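Local coordinates for protein fusolin (Unidentified entomopoxvirus, PDB 4YN2) that forms the crystalline spindles of an entomopoxvirus that enhance virulence and, as a member of the lytic polysaccharide mono-oxygenase family, probably acts oxidatively on chitin, at residues 1-6 with 10-15; 134-139 with 210-215; 141-146 with 191-196; 179-182 with 186-189. One frame throughout, in Å; residues are numbered along the deposited sequence.

Interaction 1: 1-6 with 10-15. With ZN (zinc ion), chain C.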
loop_
_atom_site.group_PDB
_atom_site.type_symbol
_atom_site.label_atom_id
_atom_site.label_comp_id
_atom_site.label_asym_id
_atom_site.label_seq_id
_atom_site.Cartn_x
_atom_site.Cartn_y
_atom_site.Cartn_z
ATOM N N HIS A 1 5.138 -13.803 -13.099
ATOM C CA HIS A 1 4.494 -12.512 -13.213
ATOM C C HIS A 1 3.216 -12.517 -12.424
ATOM O O HIS A 1 2.590 -13.560 -12.254
ATOM C CB HIS A 1 4.207 -12.172 -14.686
ATOM C CG HIS A 1 5.407 -11.708 -15.429
ATOM N ND1 HIS A 1 6.584 -12.420 -15.404
ATOM C CD2 HIS A 1 5.579 -10.603 -16.188
ATOM C CE1 HIS A 1 7.436 -11.730 -16.142
ATOM N NE2 HIS A 1 6.853 -10.659 -16.676
ATOM N N GLY A 2 2.820 -11.343 -11.977
ATOM C CA GLY A 2 1.584 -11.177 -11.245
ATOM C C GLY A 2 1.640 -10.007 -10.299
ATOM O O GLY A 2 2.540 -9.168 -10.377
ATOM N N TYR A 3 0.659 -9.939 -9.430
ATOM C CA TYR A 3 0.542 -8.848 -8.466
ATOM C C TYR A 3 -0.293 -9.267 -7.289
ATOM O O TYR A 3 -1.076 -10.213 -7.383
ATOM C CB TYR A 3 -0.102 -7.608 -9.127
ATOM C CG TYR A 3 -1.386 -7.923 -9.863
ATOM C CD1 TYR A 3 -2.599 -8.001 -9.189
ATOM C CD2 TYR A 3 -1.381 -8.187 -11.225
ATOM C CE1 TYR A 3 -3.771 -8.353 -9.849
ATOM C CE2 TYR A 3 -2.545 -8.549 -11.894
ATOM C CZ TYR A 3 -3.740 -8.637 -11.200
ATOM O OH TYR A 3 -4.906 -8.956 -11.849
ATOM N N MET A 4 -0.160 -8.532 -6.198
ATOM C CA MET A 4 -0.978 -8.732 -5.010
ATOM C C MET A 4 -2.408 -8.286 -5.301
ATOM O O MET A 4 -2.612 -7.149 -5.704
ATOM C CB MET A 4 -0.402 -7.952 -3.812
ATOM C CG MET A 4 0.705 -8.676 -3.110
ATOM S SD MET A 4 0.176 -10.233 -2.340
ATOM C CE MET A 4 -1.025 -9.647 -1.209
ATOM N N SER A 5 -3.382 -9.187 -5.148
ATOM C CA SER A 5 -4.791 -8.894 -5.410
ATOM C C SER A 5 -5.523 -8.674 -4.118
ATOM O O SER A 5 -6.465 -7.880 -4.108
ATOM C CB SER A 5 -5.449 -10.006 -6.226
ATOM O OG SER A 5 -5.047 -11.291 -5.787
ATOM N N PHE A 6 -5.118 -9.342 -3.016
ATOM C CA PHE A 6 -5.744 -9.056 -1.727
ATOM C C PHE A 6 -4.719 -9.090 -0.596
ATOM O O PHE A 6 -4.188 -10.150 -0.298
ATOM C CB PHE A 6 -6.931 -9.972 -1.367
ATOM C CG PHE A 6 -7.575 -9.405 -0.125
ATOM C CD1 PHE A 6 -8.391 -8.286 -0.202
ATOM C CD2 PHE A 6 -7.174 -9.829 1.132
ATOM C CE1 PHE A 6 -8.857 -7.658 0.952
ATOM C CE2 PHE A 6 -7.641 -9.202 2.283
ATOM C CZ PHE A 6 -8.474 -8.116 2.183
ATOM N N ARG A 10 -0.532 -1.600 -4.681
ATOM C CA ARG A 10 -0.627 -0.174 -4.975
ATOM C C ARG A 10 -0.733 0.057 -6.487
ATOM O O ARG A 10 -1.644 0.748 -6.929
ATOM C CB ARG A 10 0.608 0.543 -4.424
ATOM C CG ARG A 10 0.577 2.049 -4.593
ATOM C CD ARG A 10 1.839 2.669 -4.069
ATOM N NE ARG A 10 1.894 2.708 -2.612
ATOM C CZ ARG A 10 2.887 3.253 -1.913
ATOM N NH1 ARG A 10 3.926 3.804 -2.534
ATOM N NH2 ARG A 10 2.853 3.246 -0.586
ATOM N N GLN A 11 0.188 -0.536 -7.271
ATOM C CA GLN A 11 0.198 -0.337 -8.722
ATOM C C GLN A 11 -1.017 -0.992 -9.400
ATOM O O GLN A 11 -1.431 -0.518 -10.456
ATOM C CB GLN A 11 1.514 -0.804 -9.380
ATOM C CG GLN A 11 1.651 -2.292 -9.731
ATOM C CD GLN A 11 1.795 -3.217 -8.558
ATOM O OE1 GLN A 11 2.097 -2.808 -7.431
ATOM N NE2 GLN A 11 1.590 -4.493 -8.811
ATOM N N ARG A 12 -1.580 -2.057 -8.819
ATOM C CA ARG A 12 -2.746 -2.715 -9.405
ATOM C C ARG A 12 -3.970 -1.830 -9.209
ATOM O O ARG A 12 -4.777 -1.684 -10.128
ATOM C CB ARG A 12 -2.972 -4.131 -8.842
ATOM C CG ARG A 12 -4.244 -4.818 -9.345
ATOM C CD ARG A 12 -4.239 -5.086 -10.832
ATOM N NE ARG A 12 -5.514 -5.661 -11.282
ATOM C CZ ARG A 12 -6.299 -5.191 -12.256
ATOM N NH1 ARG A 12 -5.951 -4.101 -12.941
ATOM N NH2 ARG A 12 -7.435 -5.809 -12.560
ATOM N N ARG A 13 -4.082 -1.196 -8.045
ATOM C CA ARG A 13 -5.158 -0.255 -7.795
ATOM C C ARG A 13 -5.090 0.907 -8.811
ATOM O O ARG A 13 -6.123 1.330 -9.337
ATOM C CB ARG A 13 -5.095 0.260 -6.367
ATOM C CG ARG A 13 -6.156 1.295 -6.116
ATOM C CD ARG A 13 -6.397 1.552 -4.660
ATOM N NE ARG A 13 -7.439 2.568 -4.526
ATOM C CZ ARG A 13 -7.263 3.867 -4.711
ATOM N NH1 ARG A 13 -6.062 4.346 -4.998
ATOM N NH2 ARG A 13 -8.286 4.705 -4.583
ATOM N N CYS A 14 -3.872 1.384 -9.109
ATOM C CA CYS A 14 -3.663 2.424 -10.118
ATOM C C CYS A 14 -4.032 1.940 -11.525
ATOM O O CYS A 14 -4.566 2.721 -12.292
ATOM C CB CYS A 14 -2.218 2.906 -10.097
ATOM S SG CYS A 14 -1.729 3.752 -8.573
ATOM N N SER A 15 -3.694 0.692 -11.890
ATOM C CA SER A 15 -3.947 0.201 -13.248
ATOM C C SER A 15 -5.425 -0.052 -13.546
ATOM O O SER A 15 -5.759 -0.228 -14.708
ATOM C CB SER A 15 -3.156 -1.067 -13.524
ATOM O OG SER A 15 -3.656 -2.131 -12.739
HETATM ZN ZN ZN C . 6.570 -14.203 -14.623
#
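The R12 side chain lies over one face of the Y3 ring, and this crossing of an aliphatic chain over an aromatic is the core of the contact. R12 CD sits 3.6 Å from the centroid of the Y3 ring, 18° off its normal, a CH-pi contact. R12 sets out with CG opposite the backbone N (chi1 175°) and bends at chi2, which carries its methylenes across the ring and turns the guanidinium 60° from the ring plane. R12 NH1 donates to S15 OG at 3.0 Å, in the guanidinium plane, so the helix itself steadies the group; S15 OG is bound in turn to D65. Nearer the backbone, Q11 NE2 lies 3.6 Å from Y3 CB, while its polar partners are D65 and N224. H1, just ahead of the strand, grips zinc through its N and ND1, with H142 as third ligand. The helix 10-15 runs nearly perpendicular to strand 2-6, an outer strand of its antiparallel sheet, paired with strand 129-138.

Interaction 2: 134-139 with 210-215; sequences LEFCPT and VRWQRL. With NAG (2-acetamido-2-deoxy-beta-D-glucopyranose), chain B.
V210 and L134 meet where the two beta sheets of the immunoglobulin-like sandwich typical of lytic polysaccharide mono-oxygenases pack face to face. The strands 134-138 and 210-214 belong to different sheets, their axes 10.3 Å apart and inclined at 47°, and no hydrogen bond links them. At the start of the second strand, V210 CG2 touches L134 CD2 at 4.3 Å. R211 points the other way, to E148 and the carbonyl of Y76 as well as to Q213, whose OE1 receives R211 NH2 from above the carbonyl plane. W212 returns to the interior and dominates the contact. Both its CG and that of F136 are anti to their backbone N, which sends the two side chains in between the sheets, where they cross at about a right angle with ring planes 56° apart. The W212 indole NH is satisfied by S145, and Y147 stacks on the same indole. Q213 turns away from strand 134-138, its NE2 bonded to R214 O and to G219 O, and L215 ends the segment beside the glycan. Within the interior the indole's benzene ring reaches both neighbours: W212 CE3 lies 3.4 Å from F136 CE1, and W212 CH2 4.2 Å from P138 CB.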
loop_
_atom_site.group_PDB
_atom_site.type_symbol
_atom_site.label_atom_id
_atom_site.label_comp_id
_atom_site.label_asym_id
_atom_site.label_seq_id
_atom_site.Cartn_x
_atom_site.Cartn_y
_atom_site.Cartn_z
ATOM N N LEU A 134 -3.458 -13.531 2.613
ATOM C CA LEU A 134 -3.014 -12.769 1.456
ATOM C C LEU A 134 -3.318 -13.546 0.187
ATOM O O LEU A 134 -3.280 -14.777 0.205
ATOM C CB LEU A 134 -1.502 -12.462 1.537
ATOM C CG LEU A 134 -1.134 -11.150 2.247
ATOM C CD1 LEU A 134 -1.724 -11.082 3.612
ATOM C CD2 LEU A 134 0.368 -10.978 2.313
ATOM N N GLU A 135 -3.667 -12.845 -0.896
ATOM C CA GLU A 135 -3.894 -13.478 -2.200
ATOM C C GLU A 135 -2.976 -12.834 -3.225
ATOM O O GLU A 135 -3.113 -11.638 -3.488
ATOM C CB GLU A 135 -5.368 -13.339 -2.618
ATOM C CG GLU A 135 -5.742 -14.040 -3.918
ATOM C CD GLU A 135 -7.062 -13.586 -4.513
ATOM O OE1 GLU A 135 -7.265 -12.359 -4.646
ATOM O OE2 GLU A 135 -7.883 -14.457 -4.879
ATOM N N PHE A 136 -2.019 -13.602 -3.774
ATOM C CA PHE A 136 -1.163 -13.138 -4.859
ATOM C C PHE A 136 -1.766 -13.713 -6.130
ATOM O O PHE A 136 -2.102 -14.909 -6.181
ATOM C CB PHE A 136 0.311 -13.518 -4.674
ATOM C CG PHE A 136 1.225 -12.865 -5.679
ATOM C CD1 PHE A 136 1.398 -13.411 -6.945
ATOM C CD2 PHE A 136 1.911 -11.697 -5.367
ATOM C CE1 PHE A 136 2.237 -12.799 -7.879
ATOM C CE2 PHE A 136 2.741 -11.079 -6.307
ATOM C CZ PHE A 136 2.910 -11.643 -7.551
ATOM N N CYS A 137 -1.969 -12.844 -7.118
ATOM C CA CYS A 137 -2.604 -13.154 -8.388
ATOM C C CYS A 137 -1.542 -13.414 -9.431
ATOM O O CYS A 137 -0.980 -12.456 -9.956
ATOM C CB CYS A 137 -3.524 -12.006 -8.797
ATOM S SG CYS A 137 -4.558 -12.360 -10.235
ATOM N N PRO A 138 -1.212 -14.689 -9.724
ATOM C CA PRO A 138 -0.160 -14.958 -10.694
ATOM C C PRO A 138 -0.697 -14.973 -12.115
ATOM O O PRO A 138 -1.713 -15.585 -12.370
ATOM C CB PRO A 138 0.330 -16.347 -10.279
ATOM C CG PRO A 138 -0.889 -17.031 -9.780
ATOM C CD PRO A 138 -1.785 -15.952 -9.208
ATOM N N THR A 139 -0.003 -14.344 -13.040
ATOM C CA THR A 139 -0.417 -14.374 -14.434
ATOM C C THR A 139 0.333 -15.574 -15.110
ATOM O O THR A 139 -0.088 -16.036 -16.166
ATOM C CB THR A 139 -0.247 -12.990 -15.036
ATOM O OG1 THR A 139 1.109 -12.593 -14.961
ATOM C CG2 THR A 139 -1.109 -11.952 -14.290
ATOM N N VAL A 210 5.576 -7.183 -0.412
ATOM C CA VAL A 210 5.495 -8.599 -0.757
ATOM C C VAL A 210 6.473 -8.883 -1.864
ATOM O O VAL A 210 6.451 -8.214 -2.894
ATOM C CB VAL A 210 4.053 -9.010 -1.164
ATOM C CG1 VAL A 210 3.983 -10.501 -1.473
ATOM C CG2 VAL A 210 3.042 -8.638 -0.079
ATOM N N ARG A 211 7.309 -9.881 -1.664
ATOM C CA ARG A 211 8.314 -10.296 -2.624
ATOM C C ARG A 211 8.058 -11.729 -3.026
ATOM O O ARG A 211 8.044 -12.602 -2.163
ATOM C CB ARG A 211 9.702 -10.157 -2.019
ATOM C CG ARG A 211 10.834 -10.650 -2.899
ATOM C CD ARG A 211 12.122 -10.660 -2.117
ATOM N NE ARG A 211 13.229 -11.116 -2.947
ATOM C CZ ARG A 211 14.365 -11.641 -2.505
ATOM N NH1 ARG A 211 14.577 -11.787 -1.204
ATOM N NH2 ARG A 211 15.305 -12.020 -3.364
ATOM N N TRP A 212 7.860 -11.969 -4.322
ATOM C CA TRP A 212 7.716 -13.312 -4.872
ATOM C C TRP A 212 8.998 -13.597 -5.625
ATOM O O TRP A 212 9.228 -13.016 -6.677
ATOM C CB TRP A 212 6.493 -13.401 -5.771
ATOM C CG TRP A 212 6.225 -14.778 -6.292
ATOM C CD1 TRP A 212 6.555 -15.965 -5.707
ATOM C CD2 TRP A 212 5.627 -15.102 -7.544
ATOM N NE1 TRP A 212 6.117 -17.006 -6.478
ATOM C CE2 TRP A 212 5.532 -16.509 -7.610
ATOM C CE3 TRP A 212 5.124 -14.340 -8.604
ATOM C CZ2 TRP A 212 4.949 -17.166 -8.686
ATOM C CZ3 TRP A 212 4.567 -14.995 -9.686
ATOM C CH2 TRP A 212 4.476 -16.389 -9.718
ATOM N N GLN A 213 9.849 -14.435 -5.067
ATOM C CA GLN A 213 11.162 -14.715 -5.619
ATOM C C GLN A 213 11.258 -16.093 -6.235
ATOM O O GLN A 213 11.039 -17.080 -5.544
ATOM C CB GLN A 213 12.187 -14.593 -4.495
ATOM C CG GLN A 213 13.644 -14.847 -4.907
ATOM C CD GLN A 213 14.099 -13.934 -6.009
ATOM O OE1 GLN A 213 14.026 -12.709 -5.896
ATOM N NE2 GLN A 213 14.636 -14.483 -7.078
ATOM N N ARG A 214 11.660 -16.168 -7.504
ATOM C CA ARG A 214 11.908 -17.451 -8.150
ATOM C C ARG A 214 13.265 -17.988 -7.732
ATOM O O ARG A 214 14.218 -17.212 -7.648
ATOM C CB ARG A 214 11.893 -17.326 -9.674
ATOM C CG ARG A 214 10.546 -16.992 -10.264
ATOM C CD ARG A 214 10.588 -16.798 -11.780
ATOM N NE ARG A 214 11.085 -17.982 -12.504
ATOM C CZ ARG A 214 10.717 -18.369 -13.726
ATOM N NH1 ARG A 214 9.799 -17.686 -14.401
ATOM N NH2 ARG A 214 11.247 -19.457 -14.271
ATOM N N LEU A 215 13.363 -19.307 -7.508
ATOM C CA LEU A 215 14.623 -19.958 -7.162
ATOM C C LEU A 215 15.214 -20.590 -8.414
ATOM O O LEU A 215 15.063 -21.789 -8.643
ATOM C CB LEU A 215 14.450 -21.016 -6.068
ATOM C CG LEU A 215 13.691 -20.585 -4.805
ATOM C CD1 LEU A 215 12.472 -21.358 -4.671
ATOM C CD2 LEU A 215 14.485 -20.831 -3.561
HETATM C C1 NAG B . 18.138 -19.377 1.881
HETATM C C2 NAG B . 18.700 -20.109 0.664
HETATM C C3 NAG B . 20.066 -20.690 1.024
HETATM C C4 NAG B . 20.978 -19.608 1.593
HETATM C C5 NAG B . 20.300 -18.928 2.779
HETATM C C6 NAG B . 21.087 -17.782 3.371
HETATM C C7 NAG B . 17.146 -21.196 -0.922
HETATM C C8 NAG B . 16.320 -22.420 -1.190
HETATM N N2 NAG B . 17.790 -21.169 0.259
HETATM O O3 NAG B . 20.638 -21.245 -0.156
HETATM O O4 NAG B . 22.190 -20.196 2.045
HETATM O O5 NAG B . 19.043 -18.388 2.354
HETATM O O6 NAG B . 21.115 -16.653 2.507
HETATM O O7 NAG B . 17.232 -20.281 -1.737
#

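Interaction 3: 141-146 with 191-196. With ZN (zinc ion), chain C; EDO (1,2-ethanediol), chain D.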
loop_
_atom_site.group_PDB
_atom_site.type_symbol
_atom_site.label_atom_id
_atom_site.label_comp_id
_atom_site.label_asym_id
_atom_site.label_seq_id
_atom_site.Cartn_x
_atom_site.Cartn_y
_atom_site.Cartn_z
ATOM N N VAL A 141 2.491 -19.453 -13.690
ATOM C CA VAL A 141 2.866 -20.317 -12.571
ATOM C C VAL A 141 4.380 -20.481 -12.601
ATOM O O VAL A 141 4.889 -21.151 -13.497
ATOM C CB VAL A 141 2.133 -21.681 -12.662
ATOM C CG1 VAL A 141 2.615 -22.658 -11.591
ATOM C CG2 VAL A 141 0.622 -21.481 -12.584
ATOM N N HIS A 142 5.094 -19.866 -11.642
ATOM C CA HIS A 142 6.554 -19.970 -11.528
ATOM C C HIS A 142 6.926 -20.718 -10.276
ATOM O O HIS A 142 6.742 -20.213 -9.174
ATOM C CB HIS A 142 7.236 -18.592 -11.490
ATOM C CG HIS A 142 6.951 -17.705 -12.648
ATOM N ND1 HIS A 142 6.884 -18.187 -13.939
ATOM C CD2 HIS A 142 6.811 -16.360 -12.675
ATOM C CE1 HIS A 142 6.631 -17.135 -14.697
ATOM N NE2 HIS A 142 6.613 -16.010 -13.978
ATOM N N GLU A 143 7.415 -21.940 -10.435
ATOM C CA GLU A 143 7.883 -22.760 -9.334
ATOM C C GLU A 143 9.163 -23.445 -9.793
ATOM O O GLU A 143 9.258 -23.784 -10.969
ATOM C CB GLU A 143 6.820 -23.770 -8.900
ATOM C CG GLU A 143 5.589 -23.106 -8.302
ATOM C CD GLU A 143 4.527 -24.043 -7.763
ATOM O OE1 GLU A 143 3.350 -23.617 -7.694
ATOM O OE2 GLU A 143 4.855 -25.213 -7.460
ATOM N N PRO A 144 10.184 -23.600 -8.934
ATOM C CA PRO A 144 10.215 -23.263 -7.506
ATOM C C PRO A 144 10.276 -21.749 -7.246
ATOM O O PRO A 144 10.908 -20.992 -7.986
ATOM C CB PRO A 144 11.473 -23.984 -7.019
ATOM C CG PRO A 144 12.368 -24.004 -8.210
ATOM C CD PRO A 144 11.439 -24.248 -9.360
ATOM N N SER A 145 9.604 -21.320 -6.185
ATOM C CA SER A 145 9.585 -19.927 -5.759
ATOM C C SER A 145 9.171 -19.844 -4.297
ATOM O O SER A 145 8.665 -20.813 -3.744
ATOM C CB SER A 145 8.625 -19.122 -6.633
ATOM O OG SER A 145 7.295 -19.587 -6.468
ATOM N N TYR A 146 9.376 -18.695 -3.672
ATOM C CA TYR A 146 8.945 -18.476 -2.292
ATOM C C TYR A 146 8.525 -17.033 -2.126
ATOM O O TYR A 146 8.805 -16.191 -2.983
ATOM C CB TYR A 146 10.030 -18.864 -1.265
ATOM C CG TYR A 146 11.305 -18.067 -1.364
ATOM C CD1 TYR A 146 12.277 -18.393 -2.295
ATOM C CD2 TYR A 146 11.571 -17.026 -0.483
ATOM C CE1 TYR A 146 13.450 -17.657 -2.403
ATOM C CE2 TYR A 146 12.748 -16.295 -0.567
ATOM C CZ TYR A 146 13.701 -16.628 -1.516
ATOM O OH TYR A 146 14.882 -15.935 -1.625
ATOM N N LEU A 191 -5.930 -19.781 -10.842
ATOM C CA LEU A 191 -5.409 -20.294 -9.563
ATOM C C LEU A 191 -4.651 -19.176 -8.888
ATOM O O LEU A 191 -4.180 -18.274 -9.580
ATOM C CB LEU A 191 -4.485 -21.496 -9.778
ATOM C CG LEU A 191 -5.132 -22.773 -10.286
ATOM C CD1 LEU A 191 -4.070 -23.760 -10.747
ATOM C CD2 LEU A 191 -6.000 -23.422 -9.219
ATOM N N VAL A 192 -4.514 -19.226 -7.559
ATOM C CA VAL A 192 -3.846 -18.159 -6.807
ATOM C C VAL A 192 -2.925 -18.704 -5.742
ATOM O O VAL A 192 -3.112 -19.813 -5.236
ATOM C CB VAL A 192 -4.875 -17.200 -6.146
ATOM C CG1 VAL A 192 -5.543 -16.308 -7.184
ATOM C CG2 VAL A 192 -5.923 -17.962 -5.348
ATOM N N TYR A 193 -1.966 -17.877 -5.351
ATOM C CA TYR A 193 -1.096 -18.184 -4.226
ATOM C C TYR A 193 -1.732 -17.511 -3.040
ATOM O O TYR A 193 -1.748 -16.284 -2.980
ATOM C CB TYR A 193 0.327 -17.723 -4.475
ATOM C CG TYR A 193 1.022 -18.541 -5.531
ATOM C CD1 TYR A 193 1.561 -19.785 -5.231
ATOM C CD2 TYR A 193 1.144 -18.073 -6.832
ATOM C CE1 TYR A 193 2.215 -20.539 -6.200
ATOM C CE2 TYR A 193 1.808 -18.811 -7.805
ATOM C CZ TYR A 193 2.358 -20.038 -7.481
ATOM O OH TYR A 193 2.959 -20.784 -8.463
ATOM N N ARG A 194 -2.373 -18.303 -2.174
ATOM C CA ARG A 194 -3.107 -17.834 -0.999
ATOM C C ARG A 194 -2.354 -18.239 0.238
ATOM O O ARG A 194 -2.010 -19.414 0.370
ATOM C CB ARG A 194 -4.524 -18.443 -0.971
ATOM C CG ARG A 194 -5.602 -17.571 -1.551
ATOM C CD ARG A 194 -6.990 -18.027 -1.132
ATOM N NE ARG A 194 -7.436 -19.298 -1.722
ATOM C CZ ARG A 194 -7.775 -20.409 -1.057
ATOM N NH1 ARG A 194 -7.653 -20.474 0.265
ATOM N NH2 ARG A 194 -8.211 -21.473 -1.716
ATOM N N PHE A 195 -2.094 -17.304 1.152
ATOM C CA PHE A 195 -1.299 -17.647 2.323
ATOM C C PHE A 195 -1.669 -16.801 3.524
ATOM O O PHE A 195 -1.863 -15.591 3.409
ATOM C CB PHE A 195 0.212 -17.548 2.014
ATOM C CG PHE A 195 0.697 -16.280 1.343
ATOM C CD1 PHE A 195 0.387 -16.013 0.018
ATOM C CD2 PHE A 195 1.590 -15.437 1.983
ATOM C CE1 PHE A 195 0.863 -14.869 -0.610
ATOM C CE2 PHE A 195 2.075 -14.297 1.346
ATOM C CZ PHE A 195 1.701 -14.013 0.059
ATOM N N THR A 196 -1.758 -17.461 4.685
ATOM C CA THR A 196 -2.151 -16.827 5.942
ATOM C C THR A 196 -0.928 -16.236 6.607
ATOM O O THR A 196 -0.032 -16.969 7.004
ATOM C CB THR A 196 -2.882 -17.819 6.839
ATOM O OG1 THR A 196 -4.017 -18.276 6.117
ATOM C CG2 THR A 196 -3.363 -17.182 8.132
HETATM ZN ZN ZN C . 6.570 -14.203 -14.623
HETATM C C1 EDO D . -3.558 -21.054 3.387
HETATM O O1 EDO D . -3.905 -19.704 3.713
HETATM C C2 EDO D . -2.019 -21.239 3.350
HETATM O O2 EDO D . -1.384 -20.433 4.347
#
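A phenol-to-carboxylate hydrogen bond joins Y193, on strand 191-200 of one sheet, to E143 in the loop that leads into strand 145-152 of the other. Y193 OH donates to E143 OE1 at 3.0 Å, using the anti lone pair of that oxygen, which lies at the edge of the ring and near its plane. E143 has CG anti to its carbonyl carbon (chi1 -66°) and runs on extended, which carries the carboxylate to the phenol; the carboxylate and ring planes are 58° apart. V141 CG1 packs against the phenol oxygen, 3.7 Å from Y193 OH. Within the loop S145 OG donates to H142 O at 2.8 Å, in the carbonyl plane, tying the start of the strand back to the metal ligand. H142 NE2 binds zinc at 1.9 Å, and its ring meets that of W212. Together with the N-terminal H1, this histidine completes the histidine brace, the metal site characteristic of lytic polysaccharide mono-oxygenases, here occupied by zinc.

Interaction 4: 179-182 with 186-189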
loop_
_atom_site.group_PDB
_atom_site.type_symbol
_atom_site.label_atom_id
_atom_site.label_comp_id
_atom_site.label_asym_id
_atom_site.label_seq_id
_atom_site.Cartn_x
_atom_site.Cartn_y
_atom_site.Cartn_z
ATOM N N ASP A 179 -3.648 -22.496 -5.023
ATOM C CA ASP A 179 -4.993 -22.950 -4.665
ATOM C C ASP A 179 -6.093 -22.334 -5.513
ATOM O O ASP A 179 -5.885 -21.282 -6.121
ATOM C CB ASP A 179 -5.283 -22.562 -3.202
ATOM C CG ASP A 179 -4.580 -23.357 -2.118
ATOM O OD1 ASP A 179 -4.468 -24.603 -2.266
ATOM O OD2 ASP A 179 -4.307 -22.774 -1.043
ATOM N N PRO A 180 -7.320 -22.912 -5.475
ATOM C CA PRO A 180 -8.443 -22.269 -6.168
ATOM C C PRO A 180 -8.786 -20.921 -5.540
ATOM O O PRO A 180 -8.615 -20.741 -4.329
ATOM C CB PRO A 180 -9.604 -23.261 -5.965
ATOM C CG PRO A 180 -8.974 -24.533 -5.559
ATOM C CD PRO A 180 -7.764 -24.144 -4.793
ATOM N N ARG A 181 -9.304 -19.998 -6.340
ATOM C CA ARG A 181 -9.743 -18.699 -5.829
ATOM C C ARG A 181 -10.946 -18.864 -4.949
ATOM O O ARG A 181 -11.787 -19.720 -5.221
ATOM C CB ARG A 181 -10.152 -17.742 -6.967
ATOM C CG ARG A 181 -9.017 -17.181 -7.789
ATOM C CD ARG A 181 -9.540 -16.243 -8.862
ATOM N NE ARG A 181 -10.302 -16.952 -9.893
ATOM C CZ ARG A 181 -10.914 -16.376 -10.925
ATOM N NH1 ARG A 181 -10.850 -15.060 -11.095
ATOM N NH2 ARG A 181 -11.575 -17.115 -11.811
ATOM N N LEU A 182 -11.080 -18.015 -3.948
ATOM C CA LEU A 182 -12.276 -18.005 -3.122
ATOM C C LEU A 182 -13.351 -17.166 -3.820
ATOM O O LEU A 182 -13.018 -16.383 -4.717
ATOM C CB LEU A 182 -11.967 -17.421 -1.745
ATOM C CG LEU A 182 -10.908 -18.140 -0.932
ATOM C CD1 LEU A 182 -10.680 -17.418 0.364
ATOM C CD2 LEU A 182 -11.309 -19.582 -0.667
ATOM N N ILE A 186 -10.981 -10.617 -6.763
ATOM C CA ILE A 186 -10.774 -9.648 -7.844
ATOM C C ILE A 186 -9.579 -10.075 -8.728
ATOM O O ILE A 186 -9.249 -9.355 -9.658
ATOM C CB ILE A 186 -10.621 -8.196 -7.321
ATOM C CG1 ILE A 186 -9.390 -8.017 -6.397
ATOM C CG2 ILE A 186 -11.914 -7.747 -6.624
ATOM C CD1 ILE A 186 -8.834 -6.616 -6.438
ATOM N N CYS A 187 -8.909 -11.213 -8.421
ATOM C CA CYS A 187 -7.808 -11.739 -9.235
ATOM C C CYS A 187 -8.402 -12.265 -10.531
ATOM O O CYS A 187 -9.402 -12.973 -10.478
ATOM C CB CYS A 187 -7.047 -12.833 -8.482
ATOM S SG CYS A 187 -5.852 -13.750 -9.491
ATOM N N ASP A 188 -7.802 -11.933 -11.682
ATOM C CA ASP A 188 -8.308 -12.393 -12.982
ATOM C C ASP A 188 -7.681 -13.747 -13.405
ATOM O O ASP A 188 -8.087 -14.290 -14.430
ATOM C CB ASP A 188 -8.130 -11.323 -14.089
ATOM C CG ASP A 188 -6.756 -10.688 -14.234
ATOM O OD1 ASP A 188 -5.777 -11.253 -13.697
ATOM O OD2 ASP A 188 -6.664 -9.615 -14.869
ATOM N N ALA A 189 -6.756 -14.321 -12.602
ATOM C CA ALA A 189 -6.158 -15.629 -12.901
ATOM C C ALA A 189 -7.092 -16.742 -12.451
ATOM O O ALA A 189 -8.065 -16.487 -11.746
ATOM C CB ALA A 189 -4.810 -15.771 -12.216
#
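The guanidinium of R181 meets backbone carbonyls both over a face and at an edge. Over one face lies the end of A189: its C is 4.0 Å above the plane and over the centre of the group, and A189 O approaches R181 CZ to 3.0 Å. At the edge, near the plane, is C187 O. Only this second carbonyl makes a hydrogen bond across the contact: R181 NH1 donates to C187 O at 2.6 Å with an N-H...O angle of 137°, short but bent. A189 O is also 2.9 Å from R181 NE, yet that pair has too poor an angle to count as a hydrogen bond, as expected of an oxygen placed above the plane in which the N-H groups point. Such an oxygen would still probably be drawn to the positive charge. R181 begins with CG anti to its carbonyl carbon and bends at chi3 (-68°), which turns the guanidinium in against the loop, while R181 CD rests 4.2 Å from C187 CB. The contact closes the short connection that leaves strand 178-180, with three residues between its two segments, largely at the protein surface. The loop lies between strand 178-180, at the margin of the four-stranded antiparallel sheet, and its neighbour 191-200; C187 is pinned by a disulfide to C137 of strand 129-138, and D188 reaches Y3 of strand 2-6.

How the interactions relate
Strand 129-138 links most of these contacts. In interaction 2 it packs on the other sheet, while its edges pair with strand 2-6 of interaction 1, through Y3 O and C137 N at 2.8 Å, and with strand 191-200 of interaction 3, through F136 N and Y193 O at 2.8 Å. Interaction 4 is fastened to it by the C137-C187 disulfide, and to interaction 1 by a probable hydrogen bond of 3.1 Å between Y3 OH and D188 OD1. Interactions 1 and 3 share the zinc, with H1 N and H142 NE2 2.8 Å apart. The W212 side chain of interaction 2 is about 5 Å from that metal, which brings the packed core close to the site.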